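Local coordinates for phosphate-binding protein (Xanthomonas axonopodis pv. citri, PDB 5UB3), which is a periplasmic binding protein of the phosphonate-binding family that probably works as the receptor partner of a periplasmic-sensing diguanylate cyclase, here with chloride bound, at residues 3-8 / 59-64; 26-31 / 226-231; 167-172 / 194-199. All coordinates share one frame; numbering follows the deposited sequence.

Contact 1: residues 3-8 / 59-64; sequences SVLVLG and RVDWVS
Val6 and Asp61 open the pairing with two polar links. The amide of Val6 points at the carboxylate, N to OD2 of Asp61 2.8 Å, and meets the anti lone pair of that oxygen. In return the carbonyl of Val6 takes the backbone NH of Asp61, with N to Val6 O at 2.9 Å, and a weak, bent bond from the NH of Trp62. One carboxylate oxygen thus stands where a strand carbonyl would otherwise receive the Val6 NH. Further along, Gly8 N donates to Trp62 O at 2.7 Å, and from there Leu7 pairs with Trp62 and Gly8 with Val63 in parallel register. A water bridges Val4 O and Asp61 OD2, while OD1 of the same carboxylate forms a salt bridge with Arg217, so both oxygens of Asp61 are engaged.

Apolar contact gathers on the side of the strands that carries Leu7 and Trp62. The CD1 methyl of Leu7 sits squarely over the indole, 3.7 Å from the centroid of the six-membered ring. CD2 of Leu5 arrives obliquely, 3.9 Å from CE3 of Trp62, and the other methyl, CD1, rests against CB of Asp61. The indole NE1 is bonded to Glu214. On the other side of the strands, CG1 of Val6 lies 3.3 Å from the carbonyl oxygen of Arg59, and Val60 and Val63 turn to helix 48-56.

Strand 4-8 runs between 39-42 and 62-66, parallel to both, with helix 14-28 packed over the Leu7 and Trp62 side and helix 48-56 over the Val60 and Val63 side: the helix-covered parallel core of a periplasmic binding protein lobe.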
ATOM      1  N   SER A   3      -1.092 -27.740   6.108  1.00 31.09           N
ATOM      2  CA  SER A   3      -1.989 -27.805   7.268  1.00 29.48           C
ATOM      3  C   SER A   3      -2.068 -26.429   8.023  1.00 28.99           C
ATOM      4  O   SER A   3      -2.916 -26.181   8.867  1.00 25.09           O
ATOM      5  CB  SER A   3      -1.496 -28.949   8.168  1.00 33.56           C
ATOM      6  OG  SER A   3      -2.345 -29.085   9.269  1.00 40.66           O
ATOM      7  N   VAL A   4      -1.112 -25.552   7.733  1.00 25.35           N
ATOM      8  CA  VAL A   4      -1.052 -24.249   8.304  1.00 27.06           C
ATOM      9  C   VAL A   4      -1.434 -23.196   7.258  1.00 24.22           C
ATOM     10  O   VAL A   4      -1.020 -23.297   6.086  1.00 22.35           O
ATOM     11  CB  VAL A   4       0.390 -23.930   8.747  1.00 26.57           C
ATOM     12  CG1 VAL A   4       0.403 -22.619   9.475  1.00 29.08           C
ATOM     13  CG2 VAL A   4       0.957 -25.053   9.620  1.00 31.40           C
ATOM     14  N   LEU A   5      -2.198 -22.194   7.702  1.00 21.84           N
ATOM     15  CA  LEU A   5      -2.452 -20.968   6.901  1.00 20.53           C
ATOM     16  C   LEU A   5      -1.627 -19.827   7.460  1.00 20.19           C
ATOM     17  O   LEU A   5      -1.751 -19.474   8.615  1.00 20.05           O
ATOM     18  CB  LEU A   5      -3.933 -20.579   6.933  1.00 19.80           C
ATOM     19  CG  LEU A   5      -4.338 -19.350   6.132  1.00 19.40           C
ATOM     20  CD1 LEU A   5      -4.157 -19.669   4.660  1.00 20.41           C
ATOM     21  CD2 LEU A   5      -5.785 -18.959   6.399  1.00 20.94           C
ATOM     22  N   VAL A   6      -0.772 -19.264   6.634  1.00 19.81           N
ATOM     23  CA  VAL A   6       0.096 -18.182   7.056  1.00 20.51           C
ATOM     24  C   VAL A   6      -0.360 -16.840   6.454  1.00 17.66           C
ATOM     25  O   VAL A   6      -0.376 -16.686   5.235  1.00 15.39           O
ATOM     26  CB  VAL A   6       1.580 -18.469   6.654  1.00 18.65           C
ATOM     27  CG1 VAL A   6       2.441 -17.446   7.344  1.00 19.72           C
ATOM     28  CG2 VAL A   6       1.978 -19.872   7.096  1.00 18.23           C
ATOM     29  N   LEU A   7      -0.696 -15.889   7.313  1.00 17.36           N
ATOM     30  CA  LEU A   7      -1.205 -14.582   6.897  1.00 17.17           C
ATOM     31  C   LEU A   7      -0.062 -13.633   7.096  1.00 18.47           C
ATOM     32  O   LEU A   7       0.657 -13.689   8.115  1.00 16.02           O
ATOM     33  CB  LEU A   7      -2.391 -14.145   7.740  1.00 17.24           C
ATOM     34  CG  LEU A   7      -2.891 -12.690   7.791  1.00 17.19           C
ATOM     35  CD1 LEU A   7      -3.349 -12.123   6.472  1.00 18.26           C
ATOM     36  CD2 LEU A   7      -4.011 -12.618   8.808  1.00 19.08           C
ATOM     37  N   GLY A   8       0.096 -12.724   6.149  1.00 17.65           N
ATOM     38  CA  GLY A   8       1.173 -11.769   6.287  1.00 19.30           C
ATOM     39  C   GLY A   8       0.818 -10.412   5.718  1.00 20.04           C
ATOM     40  O   GLY A   8      -0.270 -10.184   5.287  1.00 19.61           O
ATOM     41  N   ARG A  59       6.047 -19.813   2.247  1.00 17.84           N
ATOM     42  CA  ARG A  59       6.122 -19.483   3.667  1.00 19.06           C
ATOM     43  C   ARG A  59       5.021 -18.548   4.097  1.00 17.34           C
ATOM     44  O   ARG A  59       4.796 -18.409   5.280  1.00 17.04           O
ATOM     45  CB  ARG A  59       7.465 -18.822   4.029  1.00 19.50           C
ATOM     46  CG  ARG A  59       8.682 -19.616   3.543  1.00 25.77           C
ATOM     47  CD  ARG A  59       8.864 -20.915   4.274  1.00 28.54           C
ATOM     48  NE  ARG A  59      10.182 -21.504   3.879  1.00 39.77           N
ATOM     49  CZ  ARG A  59      10.351 -22.334   2.847  1.00 38.98           C
ATOM     50  NH1 ARG A  59       9.302 -22.719   2.114  1.00 50.31           N
ATOM     51  NH2 ARG A  59      11.546 -22.791   2.537  1.00 36.19           N
ATOM     52  N   VAL A  60       4.432 -17.838   3.151  1.00 17.39           N
ATOM     53  CA  VAL A  60       3.275 -17.053   3.387  1.00 16.63           C
ATOM     54  C   VAL A  60       2.250 -17.449   2.376  1.00 18.93           C
ATOM     55  O   VAL A  60       2.516 -17.587   1.180  1.00 21.13           O
ATOM     56  CB  VAL A  60       3.612 -15.564   3.253  1.00 16.82           C
ATOM     57  CG1 VAL A  60       2.362 -14.688   3.217  1.00 16.85           C
ATOM     58  CG2 VAL A  60       4.538 -15.156   4.418  1.00 17.53           C
ATOM     59  N   ASP A  61       1.018 -17.534   2.851  1.00 20.19           N
ATOM     60  CA  ASP A  61      -0.089 -17.922   1.997  1.00 17.83           C
ATOM     61  C   ASP A  61      -0.964 -16.799   1.524  1.00 16.32           C
ATOM     62  O   ASP A  61      -1.500 -16.884   0.443  1.00 16.39           O
ATOM     63  CB  ASP A  61      -0.942 -18.897   2.703  1.00 17.97           C
ATOM     64  CG  ASP A  61      -0.196 -20.189   3.024  1.00 18.80           C
ATOM     65  OD1 ASP A  61       0.312 -20.826   2.099  1.00 20.74           O
ATOM     66  OD2 ASP A  61      -0.137 -20.539   4.209  1.00 20.76           O
ATOM     67  N   TRP A  62      -1.148 -15.784   2.349  1.00 17.44           N
ATOM     68  CA  TRP A  62      -2.196 -14.820   2.171  1.00 17.15           C
ATOM     69  C   TRP A  62      -1.695 -13.508   2.745  1.00 16.80           C
ATOM     70  O   TRP A  62      -1.154 -13.488   3.844  1.00 15.71           O
ATOM     71  CB  TRP A  62      -3.453 -15.337   2.866  1.00 18.53           C
ATOM     72  CG  TRP A  62      -4.498 -14.315   3.206  1.00 18.86           C
ATOM     73  CD1 TRP A  62      -4.872 -13.204   2.486  1.00 18.52           C
ATOM     74  CD2 TRP A  62      -5.330 -14.334   4.354  1.00 18.76           C
ATOM     75  NE1 TRP A  62      -5.863 -12.506   3.145  1.00 18.37           N
ATOM     76  CE2 TRP A  62      -6.191 -13.193   4.278  1.00 18.60           C
ATOM     77  CE3 TRP A  62      -5.453 -15.206   5.439  1.00 18.83           C
ATOM     78  CZ2 TRP A  62      -7.105 -12.870   5.294  1.00 18.43           C
ATOM     79  CZ3 TRP A  62      -6.406 -14.896   6.438  1.00 18.74           C
ATOM     80  CH2 TRP A  62      -7.200 -13.739   6.353  1.00 19.48           C
ATOM     81  N   VAL A  63      -1.764 -12.461   1.940  1.00 15.67           N
ATOM     82  CA  VAL A  63      -1.415 -11.133   2.410  1.00 17.12           C
ATOM     83  C   VAL A  63      -2.549 -10.174   2.078  1.00 17.38           C
ATOM     84  O   VAL A  63      -3.232 -10.357   1.077  1.00 14.74           O
ATOM     85  CB  VAL A  63      -0.109 -10.615   1.826  1.00 16.92           C
ATOM     86  CG1 VAL A  63       1.083 -11.504   2.185  1.00 16.93           C
ATOM     87  CG2 VAL A  63      -0.252 -10.415   0.322  1.00 17.23           C
ATOM     88  N   SER A  64      -2.707  -9.132   2.891  1.00 17.15           N
ATOM     89  CA  SER A  64      -3.656  -8.110   2.617  1.00 18.21           C
ATOM     90  C   SER A  64      -2.811  -6.888   2.433  1.00 18.47           C
ATOM     91  O   SER A  64      -2.147  -6.528   3.354  1.00 17.71           O
ATOM     92  CB  SER A  64      -4.589  -7.902   3.790  1.00 21.15           C
ATOM     93  OG  SER A  64      -5.606  -6.974   3.426  1.00 21.11           O
TER
HETATM   94  O   HOH W   1       1.273 -22.698   4.679  1.00 34.26           O

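Contact 2: residues 26-31 / 226-231; sequences DYVVPR and QRLRVV
Arg227 leaves its helix with CG anti to the backbone N (chi1 176°) and then bends at chi2 (67°), a kink that brings the guanidinium side-on to the carbonyl of Arg31. Two nitrogens grip that single oxygen: NE of Arg227 lies 2.9 Å from Arg31 O, nearly in line with the C=O bond, and NH2 of Arg227 lies 2.8 Å from it, on a lone pair in the carbonyl plane. The oxygen is within 3° of the guanidinium plane, so the fork fixes the turn of the group. NE also forms a salt bridge with Glu34, which would offset the arginine charge.

Arg31 directs its own side chain the other way. Its extended chain lays the guanidinium over the Tyr27 ring, with NE 3.4 Å above the ring plane toward the rim, and NH1 of Arg31 donates to the backbone O of Tyr27 at 2.8 Å. The hydroxyl of Tyr27 is held by Asp238 and by a water that donates to both Tyr27 OH and Val231 O, joining the two helices by a second polar route.

Between these polar links lies a small patch of branched side chains. The two methyls of Val28 divide their work: CG1 meets Leu228 CD1 at 3.7 Å, while CG2 meets Val231 CG1 at 4.1 Å. The other methyl of Val231, CG2, lies over one face of the Arg227 guanidinium and against CB of Arg31.

The contact joins the C-terminal end of helix 14-28 to helix 222-235. Val28 and Leu228 both reach Trp62 on strand 62-66, Leu228 touches Leu82 of strand 79-87, and Tyr27 continues along helix 222-235 to Ala235.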
ATOM      1  N   ASP A  26      -7.392 -15.768  13.490  1.00 21.69           N
ATOM      2  CA  ASP A  26      -8.127 -16.600  14.486  1.00 23.27           C
ATOM      3  C   ASP A  26      -9.579 -16.829  14.140  1.00 22.87           C
ATOM      4  O   ASP A  26     -10.090 -17.886  14.413  1.00 24.81           O
ATOM      5  CB  ASP A  26      -8.009 -16.048  15.886  1.00 22.93           C
ATOM      6  CG  ASP A  26      -6.587 -16.163  16.425  1.00 25.26           C
ATOM      7  OD1 ASP A  26      -5.743 -16.787  15.772  1.00 30.43           O
ATOM      8  OD2 ASP A  26      -6.299 -15.635  17.480  1.00 28.44           O
ATOM      9  N   TYR A  27     -10.199 -15.879  13.486  1.00 24.45           N
ATOM     10  CA  TYR A  27     -11.538 -16.070  12.923  1.00 25.49           C
ATOM     11  C   TYR A  27     -11.518 -17.021  11.698  1.00 25.88           C
ATOM     12  O   TYR A  27     -12.366 -17.939  11.575  1.00 26.70           O
ATOM     13  CB  TYR A  27     -12.128 -14.704  12.583  1.00 26.21           C
ATOM     14  CG  TYR A  27     -13.443 -14.811  11.910  1.00 26.95           C
ATOM     15  CD1 TYR A  27     -13.508 -14.938  10.525  1.00 28.27           C
ATOM     16  CD2 TYR A  27     -14.633 -14.823  12.646  1.00 26.86           C
ATOM     17  CE1 TYR A  27     -14.719 -15.069   9.877  1.00 29.27           C
ATOM     18  CE2 TYR A  27     -15.854 -14.931  12.000  1.00 26.74           C
ATOM     19  CZ  TYR A  27     -15.886 -15.051  10.618  1.00 26.34           C
ATOM     20  OH  TYR A  27     -17.043 -15.171   9.901  1.00 29.18           O
ATOM     21  N   VAL A  28     -10.537 -16.846  10.816  1.00 21.53           N
ATOM     22  CA  VAL A  28     -10.508 -17.608   9.549  1.00 22.24           C
ATOM     23  C   VAL A  28     -10.201 -19.118   9.754  1.00 22.86           C
ATOM     24  O   VAL A  28     -10.876 -20.000   9.207  1.00 22.33           O
ATOM     25  CB  VAL A  28      -9.489 -16.951   8.591  1.00 19.44           C
ATOM     26  CG1 VAL A  28      -9.076 -17.835   7.448  1.00 17.83           C
ATOM     27  CG2 VAL A  28     -10.090 -15.635   8.087  1.00 20.75           C
ATOM     28  N   VAL A  29      -9.182 -19.383  10.555  1.00 20.88           N
ATOM     29  CA  VAL A  29      -8.577 -20.730  10.680  1.00 21.47           C
ATOM     30  C   VAL A  29      -9.589 -21.809  11.019  1.00 20.43           C
ATOM     31  O   VAL A  29      -9.725 -22.799  10.258  1.00 19.68           O
ATOM     32  CB  VAL A  29      -7.322 -20.715  11.595  1.00 22.54           C
ATOM     33  CG1 VAL A  29      -6.839 -22.128  12.046  1.00 22.61           C
ATOM     34  CG2 VAL A  29      -6.177 -20.027  10.881  1.00 22.94           C
ATOM     35  N   PRO A  30     -10.357 -21.605  12.083  1.00 22.49           N
ATOM     36  CA  PRO A  30     -11.357 -22.654  12.359  1.00 24.30           C
ATOM     37  C   PRO A  30     -12.330 -22.874  11.232  1.00 26.05           C
ATOM     38  O   PRO A  30     -12.814 -23.996  11.041  1.00 30.33           O
ATOM     39  CB  PRO A  30     -12.114 -22.114  13.547  1.00 24.45           C
ATOM     40  CG  PRO A  30     -11.202 -21.140  14.196  1.00 26.45           C
ATOM     41  CD  PRO A  30     -10.272 -20.607  13.160  1.00 23.34           C
ATOM     42  N   ARG A  31     -12.616 -21.827  10.467  1.00 23.91           N
ATOM     43  CA  ARG A  31     -13.573 -21.958   9.370  1.00 23.38           C
ATOM     44  C   ARG A  31     -13.020 -22.569   8.101  1.00 24.24           C
ATOM     45  O   ARG A  31     -13.741 -22.693   7.118  1.00 23.69           O
ATOM     46  CB  ARG A  31     -14.231 -20.607   9.096  1.00 24.02           C
ATOM     47  CG  ARG A  31     -15.103 -20.229  10.263  1.00 26.12           C
ATOM     48  CD  ARG A  31     -15.334 -18.716  10.347  1.00 25.93           C
ATOM     49  NE  ARG A  31     -16.265 -18.415  11.458  1.00 26.58           N
ATOM     50  CZ  ARG A  31     -15.936 -18.253  12.744  1.00 27.26           C
ATOM     51  NH1 ARG A  31     -14.676 -18.359  13.183  1.00 23.33           N
ATOM     52  NH2 ARG A  31     -16.904 -17.972  13.624  1.00 27.90           N
ATOM     53  N   GLN A 226     -10.316 -21.320  -2.602  1.00 20.50           N
ATOM     54  CA  GLN A 226     -11.740 -21.149  -2.789  1.00 24.35           C
ATOM     55  C   GLN A 226     -12.467 -20.923  -1.472  1.00 22.77           C
ATOM     56  O   GLN A 226     -13.372 -20.082  -1.363  1.00 20.69           O
ATOM     57  CB  GLN A 226     -12.263 -22.364  -3.584  1.00 29.65           C
ATOM     58  CG  GLN A 226     -13.770 -22.541  -3.637  1.00 34.51           C
ATOM     59  CD  GLN A 226     -14.101 -23.817  -4.426  1.00 40.41           C
ATOM     60  OE1 GLN A 226     -13.938 -24.947  -3.922  1.00 48.10           O
ATOM     61  NE2 GLN A 226     -14.517 -23.643  -5.683  1.00 42.78           N
ATOM     62  N   ARG A 227     -12.019 -21.651  -0.452  1.00 22.76           N
ATOM     63  CA  ARG A 227     -12.675 -21.612   0.838  1.00 21.12           C
ATOM     64  C   ARG A 227     -12.276 -20.332   1.563  1.00 19.86           C
ATOM     65  O   ARG A 227     -13.101 -19.715   2.207  1.00 17.99           O
ATOM     66  CB  ARG A 227     -12.241 -22.833   1.660  1.00 22.49           C
ATOM     67  CG  ARG A 227     -12.775 -22.861   3.073  1.00 22.91           C
ATOM     68  CD  ARG A 227     -14.308 -23.035   3.106  1.00 23.96           C
ATOM     69  NE  ARG A 227     -14.791 -22.783   4.470  1.00 24.13           N
ATOM     70  CZ  ARG A 227     -16.037 -22.411   4.804  1.00 26.95           C
ATOM     71  NH1 ARG A 227     -16.984 -22.224   3.868  1.00 26.74           N
ATOM     72  NH2 ARG A 227     -16.333 -22.206   6.092  1.00 25.48           N
ATOM     73  N   LEU A 228     -11.004 -19.954   1.461  1.00 17.96           N
ATOM     74  CA  LEU A 228     -10.581 -18.652   2.009  1.00 18.26           C
ATOM     75  C   LEU A 228     -11.461 -17.500   1.505  1.00 17.93           C
ATOM     76  O   LEU A 228     -11.892 -16.658   2.298  1.00 18.44           O
ATOM     77  CB  LEU A 228      -9.135 -18.318   1.665  1.00 16.81           C
ATOM     78  CG  LEU A 228      -8.522 -17.077   2.325  1.00 16.85           C
ATOM     79  CD1 LEU A 228      -8.646 -17.030   3.855  1.00 16.71           C
ATOM     80  CD2 LEU A 228      -7.055 -17.023   1.931  1.00 17.95           C
ATOM     81  N   ARG A 229     -11.675 -17.485   0.195  1.00 18.76           N
ATOM     82  CA  ARG A 229     -12.478 -16.483  -0.476  1.00 19.28           C
ATOM     83  C   ARG A 229     -13.873 -16.507   0.126  1.00 20.40           C
ATOM     84  O   ARG A 229     -14.404 -15.490   0.501  1.00 18.52           O
ATOM     85  CB  ARG A 229     -12.534 -16.746  -1.988  1.00 19.89           C
ATOM     86  CG  ARG A 229     -13.139 -15.543  -2.691  1.00 23.40           C
ATOM     87  CD  ARG A 229     -13.292 -15.623  -4.181  1.00 27.13           C
ATOM     88  NE  ARG A 229     -12.008 -15.672  -4.863  1.00 30.47           N
ATOM     89  CZ  ARG A 229     -11.411 -16.791  -5.248  1.00 31.86           C
ATOM     90  NH1 ARG A 229     -11.964 -17.965  -4.963  1.00 34.03           N
ATOM     91  NH2 ARG A 229     -10.266 -16.743  -5.942  1.00 31.96           N
ATOM     92  N   VAL A 230     -14.450 -17.698   0.230  1.00 21.26           N
ATOM     93  CA  VAL A 230     -15.797 -17.819   0.789  1.00 23.24           C
ATOM     94  C   VAL A 230     -15.762 -17.299   2.204  1.00 23.00           C
ATOM     95  O   VAL A 230     -16.634 -16.446   2.587  1.00 22.85           O
ATOM     96  CB  VAL A 230     -16.333 -19.256   0.663  1.00 24.97           C
ATOM     97  CG1 VAL A 230     -17.654 -19.410   1.410  1.00 27.86           C
ATOM     98  CG2 VAL A 230     -16.539 -19.607  -0.810  1.00 24.97           C
ATOM     99  N   VAL A 231     -14.753 -17.692   2.973  1.00 18.95           N
ATOM    100  CA  VAL A 231     -14.785 -17.297   4.388  1.00 20.88           C
ATOM    101  C   VAL A 231     -14.688 -15.755   4.552  1.00 22.21           C
ATOM    102  O   VAL A 231     -15.384 -15.145   5.358  1.00 24.58           O
ATOM    103  CB  VAL A 231     -13.662 -17.993   5.169  1.00 20.06           C
ATOM    104  CG1 VAL A 231     -13.502 -17.389   6.535  1.00 20.02           C
ATOM    105  CG2 VAL A 231     -13.939 -19.479   5.274  1.00 23.12           C
TER
HETATM  106  O   HOH W   2     -17.047 -16.072   7.336  1.00 28.97           O

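Contact 3: residues 167-172 / 194-199; sequences VAAFVH and PVFKRD
A histidine-carboxylate hydrogen bond combined with an offset aromatic stack joins the end of helix 164-172 to the short helix 194-197 and the turn after it. NE2 of His172 donates to OD2 of Asp199 at 2.8 Å and 174° at the hydrogen, nearly straight. The oxygen lies in the imidazole plane and offers its anti lone pair, and the carboxylate is nearly coplanar with the ring. That in-plane bond fixes the rotation of the imidazole and is consistent with a proton on NE2; the nearby carboxylate would be expected to stabilise a positive charge on the histidine.

While its edge is taken by Asp199, one face of the imidazole is taken by Phe196. The ring centroids are 4.5 Å apart with the planes inclined by 23°, and the overlap is shifted toward one rim, where Phe196 CD1 comes 3.2 Å from His172 ND1. Backbone-near carbons complete the pair from both ends: CB of His172 lies over the phenyl face, and CA of Phe196 over the imidazole face, each about 4.0 Å from the centroid of the opposite ring. The chi1 of His172 (-169°) sends the ring trans to its own amide nitrogen and away from the helix, one face against Phe196 and NE2 toward Asp199.

The phenyl also reaches back along the helix: CE2 of Phe196 rests 3.8 Å from Ala169 CB, and CD2 of Phe196 lies 4.2 Å from Ala168 CB, both alanines meeting the ring obliquely.

Strand 92-100 lies alongside: Phe98 packs on Val167 and Val171, and Arg100 bonds the carbonyl of His172 and touches Asp199. Just past Asp199 begins strand 200-205, which pairs antiparallel with 92-100.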
ATOM      1  N   VAL A 167       6.988  12.043   6.122  1.00 19.37           N
ATOM      2  CA  VAL A 167       6.699  12.836   4.922  1.00 20.46           C
ATOM      3  C   VAL A 167       6.097  14.175   5.362  1.00 20.06           C
ATOM      4  O   VAL A 167       6.517  15.231   4.951  1.00 19.26           O
ATOM      5  CB  VAL A 167       5.718  12.101   4.021  1.00 18.49           C
ATOM      6  CG1 VAL A 167       5.303  12.975   2.870  1.00 18.91           C
ATOM      7  CG2 VAL A 167       6.347  10.827   3.482  1.00 20.56           C
ATOM      8  N   ALA A 168       5.058  14.117   6.204  1.00 22.06           N
ATOM      9  CA  ALA A 168       4.399  15.330   6.631  1.00 23.20           C
ATOM     10  C   ALA A 168       5.403  16.203   7.417  1.00 22.78           C
ATOM     11  O   ALA A 168       5.571  17.370   7.143  1.00 20.54           O
ATOM     12  CB  ALA A 168       3.186  14.975   7.472  1.00 26.60           C
ATOM     13  N   ALA A 169       6.135  15.588   8.332  1.00 22.36           N
ATOM     14  CA  ALA A 169       7.082  16.323   9.182  1.00 23.21           C
ATOM     15  C   ALA A 169       8.221  16.991   8.458  1.00 24.16           C
ATOM     16  O   ALA A 169       8.560  18.132   8.752  1.00 22.46           O
ATOM     17  CB  ALA A 169       7.622  15.412  10.270  1.00 24.68           C
ATOM     18  N   PHE A 170       8.825  16.299   7.480  1.00 24.06           N
ATOM     19  CA  PHE A 170       9.935  16.891   6.707  1.00 23.83           C
ATOM     20  C   PHE A 170       9.493  18.050   5.881  1.00 20.26           C
ATOM     21  O   PHE A 170      10.231  18.986   5.715  1.00 21.39           O
ATOM     22  CB  PHE A 170      10.620  15.874   5.758  1.00 23.20           C
ATOM     23  CG  PHE A 170      11.654  15.038   6.428  1.00 23.84           C
ATOM     24  CD1 PHE A 170      11.299  14.078   7.330  1.00 24.35           C
ATOM     25  CD2 PHE A 170      12.984  15.201   6.124  1.00 25.98           C
ATOM     26  CE1 PHE A 170      12.257  13.309   7.951  1.00 26.27           C
ATOM     27  CE2 PHE A 170      13.951  14.427   6.728  1.00 24.78           C
ATOM     28  CZ  PHE A 170      13.587  13.486   7.643  1.00 27.30           C
ATOM     29  N   VAL A 171       8.308  17.972   5.311  1.00 20.32           N
ATOM     30  CA  VAL A 171       7.785  19.090   4.524  1.00 19.52           C
ATOM     31  C   VAL A 171       7.412  20.223   5.476  1.00 21.20           C
ATOM     32  O   VAL A 171       7.652  21.416   5.165  1.00 20.62           O
ATOM     33  CB  VAL A 171       6.600  18.709   3.630  1.00 19.74           C
ATOM     34  CG1 VAL A 171       6.147  19.892   2.789  1.00 20.33           C
ATOM     35  CG2 VAL A 171       7.035  17.611   2.720  1.00 22.43           C
ATOM     36  N   HIS A 172       6.886  19.862   6.653  1.00 20.61           N
ATOM     37  CA  HIS A 172       6.451  20.923   7.530  1.00 23.39           C
ATOM     38  C   HIS A 172       7.634  21.723   8.010  1.00 24.06           C
ATOM     39  O   HIS A 172       7.529  22.944   8.131  1.00 22.18           O
ATOM     40  CB  HIS A 172       5.659  20.435   8.697  1.00 23.49           C
ATOM     41  CG  HIS A 172       5.002  21.559   9.420  1.00 26.61           C
ATOM     42  ND1 HIS A 172       5.436  22.008  10.643  1.00 30.36           N
ATOM     43  CD2 HIS A 172       4.014  22.397   9.041  1.00 28.50           C
ATOM     44  CE1 HIS A 172       4.707  23.038  11.017  1.00 30.63           C
ATOM     45  NE2 HIS A 172       3.846  23.304  10.058  1.00 30.28           N
ATOM     46  N   PRO A 194      -2.887  17.716  12.574  1.00 29.06           N
ATOM     47  CA  PRO A 194      -3.505  19.006  12.323  1.00 27.45           C
ATOM     48  C   PRO A 194      -2.524  20.190  12.381  1.00 25.44           C
ATOM     49  O   PRO A 194      -2.552  21.022  11.485  1.00 25.49           O
ATOM     50  CB  PRO A 194      -4.570  19.080  13.414  1.00 27.63           C
ATOM     51  CG  PRO A 194      -4.987  17.655  13.549  1.00 29.03           C
ATOM     52  CD  PRO A 194      -3.744  16.830  13.379  1.00 28.54           C
ATOM     53  N   VAL A 195      -1.649  20.227  13.390  1.00 26.84           N
ATOM     54  CA  VAL A 195      -0.625  21.279  13.512  1.00 28.02           C
ATOM     55  C   VAL A 195       0.201  21.429  12.225  1.00 28.28           C
ATOM     56  O   VAL A 195       0.565  22.524  11.884  1.00 28.12           O
ATOM     57  CB  VAL A 195       0.293  21.077  14.755  1.00 30.85           C
ATOM     58  CG1 VAL A 195       1.109  19.790  14.681  1.00 34.04           C
ATOM     59  CG2 VAL A 195       1.246  22.236  14.939  1.00 32.16           C
ATOM     60  N   PHE A 196       0.496  20.331  11.515  1.00 24.05           N
ATOM     61  CA  PHE A 196       1.178  20.398  10.226  1.00 23.26           C
ATOM     62  C   PHE A 196       0.254  20.697   9.089  1.00 21.59           C
ATOM     63  O   PHE A 196       0.589  21.508   8.252  1.00 19.95           O
ATOM     64  CB  PHE A 196       2.016  19.126   9.852  1.00 23.79           C
ATOM     65  CG  PHE A 196       3.078  18.738  10.852  1.00 25.40           C
ATOM     66  CD1 PHE A 196       3.606  19.643  11.774  1.00 26.75           C
ATOM     67  CD2 PHE A 196       3.576  17.440  10.835  1.00 26.00           C
ATOM     68  CE1 PHE A 196       4.561  19.226  12.682  1.00 29.39           C
ATOM     69  CE2 PHE A 196       4.540  17.021  11.732  1.00 28.74           C
ATOM     70  CZ  PHE A 196       5.038  17.913  12.654  1.00 29.25           C
ATOM     71  N   LYS A 197      -0.881  19.998   9.047  1.00 23.37           N
ATOM     72  CA  LYS A 197      -1.831  20.087   7.947  1.00 26.00           C
ATOM     73  C   LYS A 197      -2.282  21.501   7.620  1.00 24.75           C
ATOM     74  O   LYS A 197      -2.450  21.862   6.462  1.00 23.76           O
ATOM     75  CB  LYS A 197      -3.066  19.240   8.288  1.00 27.08           C
ATOM     76  CG  LYS A 197      -4.085  19.149   7.168  1.00 28.47           C
ATOM     77  CD  LYS A 197      -5.288  18.344   7.616  1.00 28.38           C
ATOM     78  CE  LYS A 197      -6.096  18.033   6.389  1.00 30.59           C
ATOM     79  NZ  LYS A 197      -7.411  17.478   6.706  1.00 33.78           N
ATOM     80  N   ARG A 198      -2.511  22.284   8.654  1.00 26.26           N
ATOM     81  CA  ARG A 198      -2.982  23.664   8.477  1.00 26.45           C
ATOM     82  C   ARG A 198      -1.969  24.517   7.721  1.00 25.63           C
ATOM     83  O   ARG A 198      -2.356  25.492   7.112  1.00 24.76           O
ATOM     84  CB  ARG A 198      -3.318  24.312   9.825  1.00 26.27           C
ATOM     85  CG  ARG A 198      -2.108  24.604  10.674  1.00 26.54           C
ATOM     86  CD  ARG A 198      -2.534  24.799  12.109  1.00 28.92           C
ATOM     87  NE  ARG A 198      -1.488  25.364  12.946  1.00 31.95           N
ATOM     88  CZ  ARG A 198      -1.548  25.436  14.277  1.00 33.44           C
ATOM     89  NH1 ARG A 198      -2.602  24.951  14.934  1.00 36.02           N
ATOM     90  NH2 ARG A 198      -0.547  25.946  14.967  1.00 33.31           N
ATOM     91  N   ASP A 199      -0.689  24.137   7.748  1.00 22.84           N
ATOM     92  CA  ASP A 199       0.330  24.869   6.979  1.00 22.57           C
ATOM     93  C   ASP A 199       0.562  24.385   5.559  1.00 21.36           C
ATOM     94  O   ASP A 199       1.441  24.896   4.868  1.00 20.42           O
ATOM     95  CB  ASP A 199       1.612  24.930   7.777  1.00 22.79           C
ATOM     96  CG  ASP A 199       1.485  25.822   9.046  1.00 23.09           C
ATOM     97  OD1 ASP A 199       0.778  26.822   9.049  1.00 23.87           O
ATOM     98  OD2 ASP A 199       2.109  25.477  10.036  1.00 24.35           O
TER

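In the fold
From the N terminus, strand 4-8 leads into helix 14-28, and contact 1 closes the first loop when 59-64 comes back beside 3-8. The long closure of contact 2 starts within that loop, at 26-31, and ends only at 226-231, so contacts 1 and 2 cross. They also touch: Val28 and Leu228 pack on Leu5 and Trp62, so that strands 4-8 and 62-66 and helices 14-28 and 222-235 pack together in one lobe. Contact 3, a short closure within the span of contact 2 and in series after contact 1, ties helix 164-172 to the short helix 194-197 on the opposite side of the chain's centre, its own centre about 37 Å from that of contact 1.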